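Local coordinates for P450 epoxidase (Sorangium cellulosum, PDB 1Q5D), which belongs to the cytochrome P450 family of haem proteins and holds both a haem and the ligand EPB in this model, at residues T53-H56 with D57-V61; V145-D148 with Y149-I153. One frame throughout, in Å; residues are numbered along the deposited sequence.

Contact 1. Residues T53-H56 with D57-V61; sequences TRYH and DVSAV
The carbonyl oxygen of Arg54 takes the amide of Val58, N to O 2.9 Å, in the first full turn of helix 55-62, and the next bond follows one residue on, from Ser59 N to Tyr55 O at 2.7 Å. Both bonds are nearly straight at the hydrogen. The third bond of the series, Ala60 N to His56 O at 3.0 Å, is more bent (148°).

Arg54 is the N-cap residue, and its own amide is answered through a water. That water accepts from Arg54 N at 3.0 Å and donates to Asp57 OD2 at 2.7 Å, so the aspartate three residues on holds the cap backbone indirectly. Asp57 OD2 also lies 3.7 Å from Arg54 CB. The guanidinium turns elsewhere, its NE bonding to Arg36 O. At the first helical residue, Tyr55 N is satisfied from outside by Asp336 OD2.

A second water joins two side chains one turn apart. It donates to Tyr55 OH and is also hydrogen-bonded to Ser59 OG, 2.6 Å away. Tyr55 CG stands anti to its backbone N (chi1 -175°), which swings the ring toward Ser59, so that CE2 comes within 3.7 Å of Ser59 CB, and Tyr55 OH has a further partner in Ala354 O. On the buried side, Val58 packs against Leu52 and Leu328 of neighbouring strands.

The chemistry is that of a helix start where the cap residue's amide and the first helical amide are met by two acidic side chains, the former through water and the latter directly; the negative charges probably also interact favourably with the positive end of the helix dipole.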
loop_
_atom_site.group_PDB
_atom_site.type_symbol
_atom_site.label_atom_id
_atom_site.label_comp_id
_atom_site.label_asym_id
_atom_site.label_seq_id
_atom_site.Cartn_x
_atom_site.Cartn_y
_atom_site.Cartn_z
ATOM N N THR A 53 1.290 -17.405 9.774
ATOM C CA THR A 53 2.563 -16.804 10.144
ATOM C C THR A 53 3.773 -17.155 9.274
ATOM O O THR A 53 4.800 -16.515 9.404
ATOM C CB THR A 53 2.930 -17.193 11.577
ATOM O OG1 THR A 53 2.941 -18.629 11.683
ATOM C CG2 THR A 53 1.850 -16.742 12.569
ATOM N N ARG A 54 3.680 -18.183 8.436
ATOM C CA ARG A 54 4.874 -18.660 7.739
ATOM C C ARG A 54 4.835 -18.447 6.219
ATOM O O ARG A 54 3.785 -18.536 5.593
ATOM C CB ARG A 54 5.133 -20.132 8.081
ATOM C CG ARG A 54 5.462 -20.338 9.561
ATOM C CD ARG A 54 5.388 -21.796 10.045
ATOM N NE ARG A 54 5.551 -21.867 11.496
ATOM C CZ ARG A 54 5.493 -22.990 12.203
ATOM N NH1 ARG A 54 5.264 -24.151 11.591
ATOM N NH2 ARG A 54 5.653 -22.945 13.521
ATOM N N TYR A 55 5.991 -18.146 5.639
ATOM C CA TYR A 55 6.049 -17.846 4.206
ATOM C C TYR A 55 5.274 -18.822 3.320
ATOM O O TYR A 55 4.408 -18.419 2.544
ATOM C CB TYR A 55 7.497 -17.743 3.718
ATOM C CG TYR A 55 7.572 -17.305 2.275
ATOM C CD1 TYR A 55 7.794 -15.966 1.950
ATOM C CD2 TYR A 55 7.406 -18.225 1.229
ATOM C CE1 TYR A 55 7.865 -15.553 0.624
ATOM C CE2 TYR A 55 7.472 -17.817 -0.107
ATOM C CZ TYR A 55 7.709 -16.483 -0.399
ATOM O OH TYR A 55 7.768 -16.058 -1.715
ATOM N N HIS A 56 5.565 -20.115 3.430
ATOM C CA HIS A 56 4.994 -21.065 2.469
ATOM C C HIS A 56 3.484 -21.175 2.550
ATOM O O HIS A 56 2.813 -21.345 1.528
ATOM C CB HIS A 56 5.669 -22.432 2.558
ATOM C CG HIS A 56 7.000 -22.473 1.873
ATOM N ND1 HIS A 56 8.196 -22.495 2.562
ATOM C CD2 HIS A 56 7.323 -22.446 0.557
ATOM C CE1 HIS A 56 9.197 -22.501 1.699
ATOM N NE2 HIS A 56 8.696 -22.470 0.477
ATOM N N ASP A 57 2.945 -21.066 3.761
ATOM C CA ASP A 57 1.500 -21.096 3.935
ATOM C C ASP A 57 0.876 -19.797 3.418
ATOM O O ASP A 57 -0.144 -19.813 2.732
ATOM C CB ASP A 57 1.142 -21.324 5.407
ATOM C CG ASP A 57 1.837 -22.542 5.988
ATOM O OD1 ASP A 57 1.683 -23.628 5.398
ATOM O OD2 ASP A 57 2.569 -22.508 7.001
ATOM N N VAL A 58 1.492 -18.672 3.758
ATOM C CA VAL A 58 1.050 -17.373 3.248
ATOM C C VAL A 58 1.080 -17.330 1.709
ATOM O O VAL A 58 0.090 -16.979 1.053
ATOM C CB VAL A 58 1.923 -16.250 3.823
ATOM C CG1 VAL A 58 1.711 -14.964 3.066
ATOM C CG2 VAL A 58 1.618 -16.051 5.307
ATOM N N SER A 59 2.217 -17.697 1.141
ATOM C CA SER A 59 2.360 -17.691 -0.303
ATOM C C SER A 59 1.351 -18.622 -0.965
ATOM O O SER A 59 0.763 -18.279 -1.984
ATOM C CB SER A 59 3.783 -18.072 -0.702
ATOM O OG SER A 59 3.843 -18.313 -2.092
ATOM N N ALA A 60 1.135 -19.792 -0.376
ATOM C CA ALA A 60 0.207 -20.770 -0.948
ATOM C C ALA A 60 -1.210 -20.225 -1.038
ATOM O O ALA A 60 -1.878 -20.373 -2.060
ATOM C CB ALA A 60 0.235 -22.065 -0.149
ATOM N N VAL A 61 -1.660 -19.570 0.031
ATOM C CA VAL A 61 -3.011 -19.022 0.086
ATOM C C VAL A 61 -3.271 -17.980 -1.013
ATOM O O VAL A 61 -4.370 -17.909 -1.561
ATOM C CB VAL A 61 -3.323 -18.433 1.479
ATOM C CG1 VAL A 61 -4.568 -17.564 1.441
ATOM C CG2 VAL A 61 -3.493 -19.559 2.489
HETATM O O HOH W 1 1.595 -20.298 8.306
HETATM O O HOH W 2 5.816 -17.118 -3.302
#

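Contact 2. Residues V145-D148 with Y149-I153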
loop_
_atom_site.group_PDB
_atom_site.type_symbol
_atom_site.label_atom_id
_atom_site.label_comp_id
_atom_site.label_asym_id
_atom_site.label_seq_id
_atom_site.Cartn_x
_atom_site.Cartn_y
_atom_site.Cartn_z
ATOM N N VAL A 145 10.718 14.017 7.072
ATOM C CA VAL A 145 10.673 13.216 5.845
ATOM C C VAL A 145 9.261 12.746 5.508
ATOM O O VAL A 145 8.930 12.492 4.340
ATOM C CB VAL A 145 11.667 12.051 5.921
ATOM C CG1 VAL A 145 11.521 11.107 4.711
ATOM C CG2 VAL A 145 13.097 12.612 6.002
ATOM N N VAL A 146 8.415 12.652 6.525
ATOM C CA VAL A 146 7.018 12.391 6.260
ATOM C C VAL A 146 6.300 13.658 5.804
ATOM O O VAL A 146 5.985 13.794 4.625
ATOM C CB VAL A 146 6.292 11.734 7.460
ATOM C CG1 VAL A 146 4.805 11.566 7.147
ATOM C CG2 VAL A 146 6.914 10.379 7.772
ATOM N N ARG A 147 6.053 14.585 6.732
ATOM C CA ARG A 147 5.187 15.732 6.445
ATOM C C ARG A 147 5.729 16.700 5.379
ATOM O O ARG A 147 4.958 17.279 4.619
ATOM C CB ARG A 147 4.834 16.497 7.739
ATOM C CG ARG A 147 4.081 17.817 7.499
ATOM C CD ARG A 147 3.892 18.721 8.733
ATOM N NE ARG A 147 4.870 18.472 9.797
ATOM C CZ ARG A 147 6.048 19.084 9.905
ATOM N NH1 ARG A 147 6.429 19.992 9.010
ATOM N NH2 ARG A 147 6.854 18.784 10.914
ATOM N N ASP A 148 7.046 16.871 5.323
ATOM C CA ASP A 148 7.648 17.825 4.400
ATOM C C ASP A 148 8.068 17.202 3.058
ATOM O O ASP A 148 8.522 17.907 2.148
ATOM C CB ASP A 148 8.873 18.468 5.047
ATOM C CG ASP A 148 8.556 19.140 6.360
ATOM O OD1 ASP A 148 7.492 19.778 6.460
ATOM O OD2 ASP A 148 9.327 19.090 7.343
ATOM N N TYR A 149 7.935 15.887 2.932
ATOM C CA TYR A 149 8.518 15.215 1.770
ATOM C C TYR A 149 7.662 14.085 1.256
ATOM O O TYR A 149 6.989 14.233 0.243
ATOM C CB TYR A 149 9.913 14.703 2.112
ATOM C CG TYR A 149 10.765 14.322 0.915
ATOM C CD1 TYR A 149 10.983 15.224 -0.128
ATOM C CD2 TYR A 149 11.365 13.071 0.840
ATOM C CE1 TYR A 149 11.774 14.890 -1.216
ATOM C CE2 TYR A 149 12.173 12.723 -0.245
ATOM C CZ TYR A 149 12.368 13.636 -1.270
ATOM O OH TYR A 149 13.157 13.306 -2.346
ATOM N N ALA A 150 7.688 12.953 1.957
ATOM C CA ALA A 150 7.007 11.760 1.484
ATOM C C ALA A 150 5.516 12.003 1.283
ATOM O O ALA A 150 4.914 11.514 0.328
ATOM C CB ALA A 150 7.252 10.555 2.451
ATOM N N GLU A 151 4.918 12.763 2.195
ATOM C CA GLU A 151 3.479 13.000 2.160
ATOM C C GLU A 151 3.031 13.705 0.880
ATOM O O GLU A 151 1.906 13.525 0.417
ATOM C CB GLU A 151 3.106 13.867 3.357
ATOM C CG GLU A 151 1.636 13.936 3.695
ATOM C CD GLU A 151 1.431 14.639 5.026
ATOM O OE1 GLU A 151 1.666 13.998 6.066
ATOM O OE2 GLU A 151 1.075 15.837 5.021
ATOM N N GLY A 152 3.907 14.522 0.307
ATOM C CA GLY A 152 3.498 15.316 -0.837
ATOM C C GLY A 152 3.849 14.724 -2.192
ATOM O O GLY A 152 3.691 15.397 -3.218
ATOM N N ILE A 153 4.322 13.479 -2.216
ATOM C CA ILE A 153 4.759 12.882 -3.486
ATOM C C ILE A 153 3.743 11.961 -4.166
ATOM O O ILE A 153 3.396 12.159 -5.331
ATOM C CB ILE A 153 6.142 12.190 -3.325
ATOM C CG1 ILE A 153 7.203 13.233 -2.959
ATOM C CG2 ILE A 153 6.529 11.457 -4.614
ATOM C CD1 ILE A 153 8.530 12.642 -2.551
#
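A wider, pi-type turn shapes the short helix 146-150 of this P450, just after strand 143-144, and its mark is a pair of bonds spanning five residues. Ala150 N reaches back to Val145 O at 2.7 Å, and Glu151 N to Val146 O at 2.8 Å. Val146 O also receives a weak bond from Tyr149 N at 3.3 Å, so two amides share that one oxygen. The chain then leaves through a type I beta turn from Ala150 to Ile153.

Against this backbone the side chains part ways. Tyr149 CB sits close to Val145 O, and its ring makes a loose apolar contact with Val145, CD2 to CG1 4.3 Å. Ile153 CD1 lies over the centre of one face of that ring, 4.0 Å above its plane. The phenol then leads away to bond with Ala378 O of helix 368-385, while Val130 and Leu134 of helix 123-137 also touch the tyrosine. Val146 and Ala150 pack instead on helix 257-272, so the turn is wedged among three helices.

The polar side belongs to Arg147, Asp148 and Glu151. Arg147 NH1 forms a salt bridge with Asp148 OD1 at 2.8 Å, and the other carboxylate oxygen, Asp148 OD2, takes the amide of Asp144. Glu151 runs back along the helix: with chi1 at -165°, CG points away from the residue's own amide nitrogen, and the chain stays extended beyond, which brings OE1 to 3.9 Å from Arg147 CA.

In the fold
Contact 1 comes first along the chain and closes well before contact 2 opens. They lie on opposite sides of the chain's centre, their own centres 33 Å apart and their nearest atoms about 26 Å apart. Residues 53-61 hold most of helix 55-62, which follows strand 49-52 of the five-stranded mixed sheet and rests on that strand and 325-329. Residues 145-153 contain the short helix 146-150, just after strand 143-144 of the other, four-stranded sheet, set among helices 123-137, 257-272 and 368-385. The two contacts share neither helix nor sheet; the side chains of Val58 and Ala150 lie about 10 and 11 Å from the haem, too far to touch it, in separate parts of one P450 fold built around the cofactor.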